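PDB 6DRU: glycosyl hydrolases family 31 family protein from Aspergillus niger, which hydrolyses xyloglucan oligosaccharides, liberating alpha-xylose from their non-reducing terminal glucose. Local coordinates for residues Gly28-Ala33 with Ser45-Pro50; Gln148-Gly153 with Pro616-Phe621; Glu539-Trp544 with Trp575-Ser580. One frame throughout, in Å; residues are numbered along the deposited sequence.

From the N terminus, contact 1 closes first and locally: the chain leaves strand 28-35 and, eleven residues beyond the first segment, residues 45-50 come back against Arg30 of that strand. Contact 2 follows in series, about 13 Å from contact 1 between nearest atoms, and joins strand 149-151, at an edge of the same mixed sheet within this chain, to the short helix 618-621 near the C terminus. The loop it closes is 462 residues long and includes the catalytic TIM barrel. Nested inside it is contact 3, where helix 535-548 meets the loop before helix 582-594. Contact 1 packs a loop on the N-terminal sheet, contact 2 ties that sheet to the C-terminal domain, and contact 3 is internal to the barrel.

Contact 1. Residues Gly28-Ala33 with Ser45-Pro50; sequences GFRVRA and SFIYDP
Ser45 OG sits where three groups converge: Asn192 ND2 gives it a hydrogen bond, the backbone N of Ile47 a weak but nearly straight one, and the guanidinium of Arg30 comes up beside it. That last approach, Arg30 NH2 to Ser45 OG at 3.9 Å, is contact without a hydrogen bond. The salt bridge of Arg30 NH2 goes instead to Asp217 on the neighbouring strand 216-222.

Arg30 reaches the loop because its chain is stretched out, with CG opposite the backbone N (chi1 -177°) and no kink up to NE. Its flat end is covered on both faces. On one lies the methyl tip of Ile47, with CD1 3.4 Å from Arg30 NE and 3.6 Å from Arg30 CZ; the methyl is set toward the rim of the group. On the other lies the guanidinium of Arg32, two residues along the same side of the strand, whose CZ is 3.5 Å above the plane of the Arg30 guanidinium.

Asp49 stands at the edge of the Arg30 group, near its plane. OD2 of Asp49 is 4.2 Å from NH1 of Arg30, too long for a salt bridge, and the carboxylate is turned 82° from the guanidinium. The firmer hold on Asp49 comes from backbone N-H groups, His60 N on OD1 and Gly61 N on OD2. Its negative charge, with that of Asp217, probably eases the stacking of the two arginines. Arg32 NH2 has partners of its own in Gln22 OE1 and Gly61 O.

Phe46, in the same loop, turns away to meet Trp441 and Tyr473 edge-to-face, in the barrel part of the chain. The loop thus lies between a sheet strand and the catalytic barrel, an arrangement in keeping with the N-terminal beta-sandwich domain of family 31 glycosidases.

Contact 2. Residues Gln148-Gly153 with Pro616-Phe621; sequences QIYGTG and PLYMDF
Tyr150 and Tyr618 form an offset stack at a junction of domains: Tyr150 belongs to the outermost strand of the N-terminal beta sheet, Tyr618 to a short, weakly bonded helix of the C-terminal domain.

The aromatic interaction carries the whole contact. The ring centroids are 3.9 Å apart and the planes differ by 15°, so the faces lie nearly flat on one another. The two side chains run past each other in opposite directions, and each ring puts a CE2 atom over the middle of its partner. For Tyr618 this depends on the first torsion: at chi1 59° its CG is tucked between the backbone N and the carbonyl carbon, and the ring is carried out from the helix to the strand.

Other side chains pack round the pair. Ala507 of helix 492-508, in the barrel, touches both tyrosines, so the N-terminal sheet, the barrel and the C-terminal domain meet here. Met182 of the adjacent strand touches Tyr618, Val632 of helix 628-633 touches Tyr150, and Tyr228 meets the Tyr618 ring edge-to-face.

Hydrogen bonds shape the two backbones and do not cross between them. Phe621 N to Leu617 O, at 3.1 Å, and Met619 N to Pro616 O give the turn that presents Tyr618. On the strand side, Tyr150 pairs with Met182 through the backbone, and beyond Gly151 the chain turns a corner. A second tie to the C-terminal domain runs from Gln148 NE2 to Ser629 O.

Within the stack, Tyr150 CD2 lies against Tyr618 CZ at 3.4 Å, while the Tyr618 hydroxyl passes over the CB-CG bond of Tyr150.

Contact 3. Residues Glu539-Trp544 with Trp575-Ser580; sequences ELYVRW and WSYGAS
Tyr541 leaves helix 535-548 with CG opposite its backbone N (chi1 180°) and lays its ring flat on that of Tyr577. Starting at the root, Tyr541 CB touches Tyr577 CE2 at 3.7 Å. One atom further, Tyr541 CG comes within 3.4 Å of the same CE2. There the ring divides: CD2 and CE2 of Tyr541 lie over the CE2, CZ and CE1 atoms of Tyr577, whereas CD1 and CE1 lie under the Tyr577 hydroxyl, with Tyr541 CE1 3.4 Å from Tyr577 OH. Tyr541 CZ meets both CZ and OH of its partner. At the tip, Tyr541 OH lies nearest Tyr577 CE1, at 4.1 Å, and hydrogen-bonds with Thr556 OG1.

The result is an offset stack with centroids 3.8 Å apart and planes only 4° from parallel, although the two side chains cross at about a right angle. The crossing sends the hydroxyls to different places: Tyr577 OH accepts a hydrogen bond from Arg560 NE. Each ring is thus held at its polar end as well as on its face, and Ile585 of helix 582-594 touches both.

Thr556 directly precedes His557, a residue of the xylose pocket, but the Tyr577 side chain itself is about 13 Å from the bound sugar. The stack joins one helix of the TIM barrel to the long loop between the barrel strand 554-555 and the next helix, the closing beta-alpha unit of a (beta/alpha)8 fold.

Contact 1. Residues Gly28-Ala33 with Ser45-Pro50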
loop_
_atom_site.group_PDB
_atom_site.type_symbol
_atom_site.label_atom_id
_atom_site.label_comp_id
_atom_site.label_asym_id
_atom_site.label_seq_id
_atom_site.Cartn_x
_atom_site.Cartn_y
_atom_site.Cartn_z
ATOM N N GLY A 28 -38.662 5.215 -2.674
ATOM C CA GLY A 28 -37.228 4.995 -2.674
ATOM C C GLY A 28 -36.522 5.789 -1.597
ATOM O O GLY A 28 -36.967 6.865 -1.191
ATOM N N PHE A 29 -35.406 5.231 -1.131
ATOM C CA PHE A 29 -34.492 5.906 -0.219
ATOM C C PHE A 29 -33.090 5.887 -0.809
ATOM O O PHE A 29 -32.689 4.909 -1.448
ATOM C CB PHE A 29 -34.481 5.248 1.165
ATOM C CG PHE A 29 -35.606 5.691 2.054
ATOM C CD1 PHE A 29 -35.745 7.024 2.402
ATOM C CD2 PHE A 29 -36.520 4.775 2.547
ATOM C CE1 PHE A 29 -36.780 7.438 3.223
ATOM C CE2 PHE A 29 -37.555 5.181 3.369
ATOM C CZ PHE A 29 -37.684 6.515 3.707
ATOM N N ARG A 30 -32.353 6.974 -0.604
ATOM C CA ARG A 30 -30.954 7.066 -1.000
ATOM C C ARG A 30 -30.090 7.167 0.248
ATOM O O ARG A 30 -30.333 8.020 1.108
ATOM C CB ARG A 30 -30.711 8.271 -1.909
ATOM C CG ARG A 30 -29.279 8.367 -2.401
ATOM C CD ARG A 30 -29.035 9.644 -3.183
ATOM N NE ARG A 30 -27.759 9.597 -3.888
ATOM C CZ ARG A 30 -27.210 10.634 -4.511
ATOM N NH1 ARG A 30 -27.824 11.809 -4.515
ATOM N NH2 ARG A 30 -26.044 10.495 -5.128
ATOM N N VAL A 31 -29.086 6.299 0.346
ATOM C CA VAL A 31 -28.219 6.220 1.516
ATOM C C VAL A 31 -26.792 6.524 1.087
ATOM O O VAL A 31 -26.292 5.945 0.115
ATOM C CB VAL A 31 -28.304 4.840 2.193
ATOM C CG1 VAL A 31 -27.310 4.746 3.337
ATOM C CG2 VAL A 31 -29.712 4.586 2.693
ATOM N N ARG A 32 -26.143 7.436 1.808
ATOM C CA ARG A 32 -24.741 7.768 1.595
ATOM C C ARG A 32 -24.019 7.779 2.935
ATOM O O ARG A 32 -24.552 8.277 3.931
ATOM C CB ARG A 32 -24.589 9.122 0.887
ATOM C CG ARG A 32 -24.763 9.031 -0.620
ATOM C CD ARG A 32 -24.663 10.386 -1.297
ATOM N NE ARG A 32 -25.819 11.229 -1.011
ATOM C CZ ARG A 32 -26.045 12.406 -1.587
ATOM N NH1 ARG A 32 -25.196 12.880 -2.488
ATOM N NH2 ARG A 32 -27.123 13.106 -1.265
ATOM N N ALA A 33 -22.810 7.223 2.954
ATOM C CA ALA A 33 -22.033 7.104 4.178
ATOM C C ALA A 33 -20.561 7.343 3.879
ATOM O O ALA A 33 -20.064 6.950 2.819
ATOM C CB ALA A 33 -22.220 5.725 4.827
ATOM N N SER A 45 -21.470 9.778 -10.156
ATOM C CA SER A 45 -22.778 9.235 -9.829
ATOM C C SER A 45 -23.501 8.878 -11.117
ATOM O O SER A 45 -23.352 9.561 -12.135
ATOM C CB SER A 45 -23.621 10.229 -9.018
ATOM O OG SER A 45 -24.910 9.705 -8.747
ATOM N N PHE A 46 -24.271 7.795 -11.071
ATOM C CA PHE A 46 -24.996 7.303 -12.233
ATOM C C PHE A 46 -26.502 7.464 -12.088
ATOM O O PHE A 46 -27.250 6.992 -12.950
ATOM C CB PHE A 46 -24.634 5.840 -12.491
ATOM C CG PHE A 46 -23.176 5.624 -12.789
ATOM C CD1 PHE A 46 -22.681 5.812 -14.070
ATOM C CD2 PHE A 46 -22.299 5.245 -11.784
ATOM C CE1 PHE A 46 -21.337 5.620 -14.346
ATOM C CE2 PHE A 46 -20.953 5.051 -12.053
ATOM C CZ PHE A 46 -20.472 5.239 -13.336
ATOM N N ILE A 47 -26.964 8.119 -11.026
ATOM C CA ILE A 47 -28.387 8.331 -10.797
ATOM C C ILE A 47 -28.708 9.808 -10.979
ATOM O O ILE A 47 -27.849 10.680 -10.808
ATOM C CB ILE A 47 -28.830 7.840 -9.402
ATOM C CG1 ILE A 47 -28.175 8.679 -8.306
ATOM C CG2 ILE A 47 -28.497 6.366 -9.227
ATOM C CD1 ILE A 47 -28.771 8.454 -6.935
ATOM N N TYR A 48 -29.961 10.082 -11.335
ATOM C CA TYR A 48 -30.428 11.440 -11.574
ATOM C C TYR A 48 -30.914 12.070 -10.276
ATOM O O TYR A 48 -31.595 11.424 -9.476
ATOM C CB TYR A 48 -31.557 11.446 -12.609
ATOM C CG TYR A 48 -31.105 11.170 -14.027
ATOM C CD1 TYR A 48 -30.878 9.873 -14.466
ATOM C CD2 TYR A 48 -30.914 12.208 -14.928
ATOM C CE1 TYR A 48 -30.466 9.618 -15.760
ATOM C CE2 TYR A 48 -30.502 11.963 -16.225
ATOM C CZ TYR A 48 -30.279 10.668 -16.636
ATOM O OH TYR A 48 -29.869 10.419 -17.927
ATOM N N ASP A 49 -30.567 13.337 -10.077
ATOM C CA ASP A 49 -31.038 14.109 -8.927
ATOM C C ASP A 49 -31.579 15.442 -9.424
ATOM O O ASP A 49 -30.786 16.302 -9.861
ATOM C CB ASP A 49 -29.928 14.321 -7.902
ATOM C CG ASP A 49 -30.439 14.933 -6.612
ATOM O OD1 ASP A 49 -31.674 15.001 -6.434
ATOM O OD2 ASP A 49 -29.606 15.342 -5.774
ATOM N N PRO A 50 -32.903 15.663 -9.389
ATOM C CA PRO A 50 -33.891 14.698 -8.899
ATOM C C PRO A 50 -34.129 13.586 -9.912
ATOM O O PRO A 50 -33.716 13.738 -11.062
ATOM C CB PRO A 50 -35.144 15.554 -8.714
ATOM C CG PRO A 50 -35.019 16.598 -9.765
ATOM C CD PRO A 50 -33.542 16.892 -9.891
#

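Contact 2. Residues Gln148-Gly153 with Pro616-Phe621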
loop_
_atom_site.group_PDB
_atom_site.type_symbol
_atom_site.label_atom_id
_atom_site.label_comp_id
_atom_site.label_asym_id
_atom_site.label_seq_id
_atom_site.Cartn_x
_atom_site.Cartn_y
_atom_site.Cartn_z
ATOM N N GLN A 148 -34.496 -14.512 -4.594
ATOM C CA GLN A 148 -34.091 -14.604 -5.988
ATOM C C GLN A 148 -33.589 -13.248 -6.459
ATOM O O GLN A 148 -34.205 -12.216 -6.175
ATOM C CB GLN A 148 -35.250 -15.080 -6.871
ATOM C CG GLN A 148 -35.737 -16.481 -6.543
ATOM C CD GLN A 148 -36.782 -16.979 -7.520
ATOM O OE1 GLN A 148 -36.800 -16.581 -8.686
ATOM N NE2 GLN A 148 -37.666 -17.846 -7.047
ATOM N N ILE A 149 -32.469 -13.254 -7.176
ATOM C CA ILE A 149 -31.807 -12.036 -7.628
ATOM C C ILE A 149 -31.801 -12.033 -9.150
ATOM O O ILE A 149 -31.309 -12.981 -9.774
ATOM C CB ILE A 149 -30.378 -11.926 -7.078
ATOM C CG1 ILE A 149 -30.383 -12.024 -5.549
ATOM C CG2 ILE A 149 -29.731 -10.635 -7.537
ATOM C CD1 ILE A 149 -31.262 -10.998 -4.872
ATOM N N TYR A 150 -32.340 -10.971 -9.743
ATOM C CA TYR A 150 -32.390 -10.807 -11.189
ATOM C C TYR A 150 -31.612 -9.563 -11.593
ATOM O O TYR A 150 -31.700 -8.524 -10.933
ATOM C CB TYR A 150 -33.834 -10.690 -11.689
ATOM C CG TYR A 150 -34.778 -11.720 -11.116
ATOM C CD1 TYR A 150 -34.437 -13.066 -11.095
ATOM C CD2 TYR A 150 -36.011 -11.347 -10.595
ATOM C CE1 TYR A 150 -35.298 -14.010 -10.570
ATOM C CE2 TYR A 150 -36.878 -12.285 -10.069
ATOM C CZ TYR A 150 -36.518 -13.615 -10.059
ATOM O OH TYR A 150 -37.380 -14.551 -9.536
ATOM N N GLY A 151 -30.865 -9.668 -12.691
ATOM C CA GLY A 151 -30.103 -8.542 -13.197
ATOM C C GLY A 151 -28.606 -8.719 -13.074
ATOM O O GLY A 151 -28.046 -9.699 -13.576
ATOM N N THR A 152 -27.950 -7.763 -12.409
ATOM C CA THR A 152 -26.507 -7.762 -12.155
ATOM C C THR A 152 -25.675 -7.654 -13.434
ATOM O O THR A 152 -24.480 -7.971 -13.427
ATOM C CB THR A 152 -26.071 -8.996 -11.350
ATOM O OG1 THR A 152 -26.095 -10.159 -12.189
ATOM C CG2 THR A 152 -26.991 -9.217 -10.155
ATOM N N GLY A 153 -26.269 -7.204 -14.533
ATOM C CA GLY A 153 -25.543 -7.084 -15.783
ATOM C C GLY A 153 -25.624 -8.339 -16.632
ATOM O O GLY A 153 -26.535 -9.162 -16.510
ATOM N N PRO A 616 -38.247 -11.645 -19.266
ATOM C CA PRO A 616 -38.276 -12.937 -18.575
ATOM C C PRO A 616 -39.673 -13.233 -18.052
ATOM O O PRO A 616 -40.461 -12.328 -17.769
ATOM C CB PRO A 616 -37.269 -12.754 -17.433
ATOM C CG PRO A 616 -37.126 -11.272 -17.276
ATOM C CD PRO A 616 -37.301 -10.705 -18.646
ATOM N N LEU A 617 -39.974 -14.527 -17.922
ATOM C CA LEU A 617 -41.346 -14.959 -17.676
ATOM C C LEU A 617 -41.885 -14.509 -16.323
ATOM O O LEU A 617 -43.106 -14.443 -16.155
ATOM C CB LEU A 617 -41.449 -16.482 -17.787
ATOM C CG LEU A 617 -41.171 -17.062 -19.176
ATOM C CD1 LEU A 617 -41.389 -18.566 -19.188
ATOM C CD2 LEU A 617 -42.036 -16.380 -20.227
ATOM N N TYR A 618 -41.018 -14.194 -15.357
ATOM C CA TYR A 618 -41.518 -13.777 -14.053
ATOM C C TYR A 618 -42.157 -12.395 -14.091
ATOM O O TYR A 618 -42.950 -12.068 -13.202
ATOM C CB TYR A 618 -40.396 -13.808 -13.007
ATOM C CG TYR A 618 -39.197 -12.932 -13.313
ATOM C CD1 TYR A 618 -39.245 -11.556 -13.118
ATOM C CD2 TYR A 618 -38.008 -13.485 -13.771
ATOM C CE1 TYR A 618 -38.154 -10.756 -13.388
ATOM C CE2 TYR A 618 -36.908 -12.691 -14.039
ATOM C CZ TYR A 618 -36.988 -11.327 -13.848
ATOM O OH TYR A 618 -35.900 -10.529 -14.116
ATOM N N MET A 619 -41.841 -11.581 -15.099
ATOM C CA MET A 619 -42.373 -10.224 -15.130
ATOM C C MET A 619 -43.843 -10.194 -15.521
ATOM O O MET A 619 -44.557 -9.250 -15.163
ATOM C CB MET A 619 -41.556 -9.361 -16.087
ATOM C CG MET A 619 -40.196 -8.972 -15.542
ATOM S SD MET A 619 -39.555 -7.484 -16.323
ATOM C CE MET A 619 -39.569 -8.016 -18.016
ATOM N N ASP A 620 -44.314 -11.203 -16.255
ATOM C CA ASP A 620 -45.690 -11.222 -16.731
ATOM C C ASP A 620 -46.548 -12.328 -16.134
ATOM O O ASP A 620 -47.777 -12.218 -16.181
ATOM C CB ASP A 620 -45.723 -11.356 -18.262
ATOM C CG ASP A 620 -45.465 -10.039 -18.970
ATOM O OD1 ASP A 620 -45.887 -8.986 -18.445
ATOM O OD2 ASP A 620 -44.849 -10.059 -20.058
ATOM N N PHE A 621 -45.948 -13.380 -15.566
ATOM C CA PHE A 621 -46.730 -14.528 -15.124
ATOM C C PHE A 621 -46.334 -15.027 -13.738
ATOM O O PHE A 621 -46.665 -16.164 -13.386
ATOM C CB PHE A 621 -46.624 -15.679 -16.132
ATOM C CG PHE A 621 -46.852 -15.268 -17.561
ATOM C CD1 PHE A 621 -48.118 -14.926 -18.005
ATOM C CD2 PHE A 621 -45.802 -15.243 -18.465
ATOM C CE1 PHE A 621 -48.331 -14.550 -19.321
ATOM C CE2 PHE A 621 -46.011 -14.870 -19.785
ATOM C CZ PHE A 621 -47.278 -14.523 -20.211
#

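Contact 3. Residues Glu539-Trp544 with Trp575-Ser580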
loop_
_atom_site.group_PDB
_atom_site.type_symbol
_atom_site.label_atom_id
_atom_site.label_comp_id
_atom_site.label_asym_id
_atom_site.label_seq_id
_atom_site.Cartn_x
_atom_site.Cartn_y
_atom_site.Cartn_z
ATOM N N GLU A 539 -27.263 -25.668 -40.285
ATOM C CA GLU A 539 -28.422 -25.863 -39.420
ATOM C C GLU A 539 -28.373 -24.922 -38.223
ATOM O O GLU A 539 -29.365 -24.259 -37.896
ATOM C CB GLU A 539 -28.489 -27.318 -38.956
ATOM C CG GLU A 539 -29.678 -27.630 -38.060
ATOM C CD GLU A 539 -29.550 -28.972 -37.369
ATOM O OE1 GLU A 539 -28.453 -29.569 -37.426
ATOM O OE2 GLU A 539 -30.545 -29.432 -36.767
ATOM N N LEU A 540 -27.215 -24.846 -37.562
ATOM C CA LEU A 540 -27.071 -23.977 -36.396
ATOM C C LEU A 540 -27.314 -22.516 -36.753
ATOM O O LEU A 540 -27.990 -21.794 -36.011
ATOM C CB LEU A 540 -25.684 -24.154 -35.781
ATOM C CG LEU A 540 -25.328 -23.222 -34.620
ATOM C CD1 LEU A 540 -26.357 -23.313 -33.500
ATOM C CD2 LEU A 540 -23.934 -23.531 -34.098
ATOM N N TYR A 541 -26.767 -22.058 -37.883
ATOM C CA TYR A 541 -26.907 -20.653 -38.246
ATOM C C TYR A 541 -28.360 -20.288 -38.519
ATOM O O TYR A 541 -28.824 -19.216 -38.113
ATOM C CB TYR A 541 -26.041 -20.326 -39.462
ATOM C CG TYR A 541 -26.152 -18.879 -39.883
ATOM C CD1 TYR A 541 -25.453 -17.887 -39.210
ATOM C CD2 TYR A 541 -26.969 -18.500 -40.941
ATOM C CE1 TYR A 541 -25.557 -16.561 -39.582
ATOM C CE2 TYR A 541 -27.079 -17.177 -41.320
ATOM C CZ TYR A 541 -26.370 -16.212 -40.637
ATOM O OH TYR A 541 -26.473 -14.891 -41.008
ATOM N N VAL A 542 -29.096 -21.161 -39.210
ATOM C CA VAL A 542 -30.484 -20.852 -39.541
ATOM C C VAL A 542 -31.335 -20.806 -38.279
ATOM O O VAL A 542 -32.224 -19.957 -38.143
ATOM C CB VAL A 542 -31.023 -21.865 -40.567
ATOM C CG1 VAL A 542 -32.527 -21.722 -40.722
ATOM C CG2 VAL A 542 -30.334 -21.665 -41.908
ATOM N N ARG A 543 -31.068 -21.705 -37.327
ATOM C CA ARG A 543 -31.730 -21.620 -36.029
ATOM C C ARG A 543 -31.378 -20.318 -35.322
ATOM O O ARG A 543 -32.247 -19.660 -34.737
ATOM C CB ARG A 543 -31.343 -22.817 -35.161
ATOM C CG ARG A 543 -31.810 -24.165 -35.685
ATOM C CD ARG A 543 -33.322 -24.276 -35.654
ATOM N NE ARG A 543 -33.760 -25.661 -35.784
ATOM C CZ ARG A 543 -35.033 -26.041 -35.798
ATOM N NH1 ARG A 543 -35.998 -25.137 -35.690
ATOM N NH2 ARG A 543 -35.342 -27.325 -35.918
ATOM N N TRP A 544 -30.102 -19.929 -35.371
ATOM C CA TRP A 544 -29.647 -18.725 -34.683
ATOM C C TRP A 544 -30.190 -17.467 -35.355
ATOM O O TRP A 544 -30.685 -16.556 -34.682
ATOM C CB TRP A 544 -28.119 -18.710 -34.645
ATOM C CG TRP A 544 -27.522 -18.003 -33.469
ATOM C CD1 TRP A 544 -27.949 -16.838 -32.905
ATOM C CD2 TRP A 544 -26.376 -18.418 -32.717
ATOM N NE1 TRP A 544 -27.141 -16.501 -31.845
ATOM C CE2 TRP A 544 -26.167 -17.456 -31.709
ATOM C CE3 TRP A 544 -25.508 -19.511 -32.796
ATOM C CZ2 TRP A 544 -25.127 -17.554 -30.789
ATOM C CZ3 TRP A 544 -24.474 -19.606 -31.882
ATOM C CH2 TRP A 544 -24.294 -18.635 -30.892
ATOM N N TRP A 575 -27.194 -15.403 -48.686
ATOM C CA TRP A 575 -27.086 -16.358 -49.779
ATOM C C TRP A 575 -25.840 -17.229 -49.679
ATOM O O TRP A 575 -25.514 -17.938 -50.635
ATOM C CB TRP A 575 -27.092 -15.620 -51.119
ATOM C CG TRP A 575 -26.130 -14.484 -51.152
ATOM C CD1 TRP A 575 -24.800 -14.542 -51.445
ATOM C CD2 TRP A 575 -26.423 -13.108 -50.883
ATOM N NE1 TRP A 575 -24.244 -13.289 -51.371
ATOM C CE2 TRP A 575 -25.220 -12.389 -51.030
ATOM C CE3 TRP A 575 -27.585 -12.414 -50.533
ATOM C CZ2 TRP A 575 -25.145 -11.012 -50.838
ATOM C CZ3 TRP A 575 -27.510 -11.045 -50.344
ATOM C CH2 TRP A 575 -26.298 -10.358 -50.497
ATOM N N SER A 576 -25.135 -17.191 -48.551
ATOM C CA SER A 576 -23.862 -17.880 -48.401
ATOM C C SER A 576 -23.974 -19.181 -47.617
ATOM O O SER A 576 -22.945 -19.765 -47.262
ATOM C CB SER A 576 -22.843 -16.953 -47.734
ATOM O OG SER A 576 -22.721 -15.732 -48.444
ATOM N N TYR A 577 -25.189 -19.653 -47.341
ATOM C CA TYR A 577 -25.394 -20.816 -46.485
ATOM C C TYR A 577 -26.120 -21.940 -47.213
ATOM O O TYR A 577 -26.856 -22.714 -46.598
ATOM C CB TYR A 577 -26.151 -20.419 -45.218
ATOM C CG TYR A 577 -25.331 -19.570 -44.279
ATOM C CD1 TYR A 577 -25.228 -18.197 -44.464
ATOM C CD2 TYR A 577 -24.649 -20.141 -43.214
ATOM C CE1 TYR A 577 -24.473 -17.417 -43.612
ATOM C CE2 TYR A 577 -23.893 -19.370 -42.356
ATOM C CZ TYR A 577 -23.808 -18.009 -42.559
ATOM O OH TYR A 577 -23.055 -17.238 -41.707
ATOM N N GLY A 578 -25.918 -22.046 -48.515
ATOM C CA GLY A 578 -26.563 -23.086 -49.289
ATOM C C GLY A 578 -27.814 -22.585 -49.986
ATOM O O GLY A 578 -28.544 -21.725 -49.480
ATOM N N ALA A 579 -28.070 -23.134 -51.176
ATOM C CA ALA A 579 -29.221 -22.697 -51.959
ATOM C C ALA A 579 -30.533 -23.000 -51.250
ATOM O O ALA A 579 -31.491 -22.226 -51.364
ATOM C CB ALA A 579 -29.196 -23.352 -53.339
ATOM N N SER A 580 -30.599 -24.114 -50.515
ATOM C CA SER A 580 -31.836 -24.475 -49.829
ATOM C C SER A 580 -32.116 -23.566 -48.641
ATOM O O SER A 580 -33.278 -23.393 -48.255
ATOM C CB SER A 580 -31.777 -25.932 -49.369
ATOM O OG SER A 580 -30.678 -26.149 -48.500
#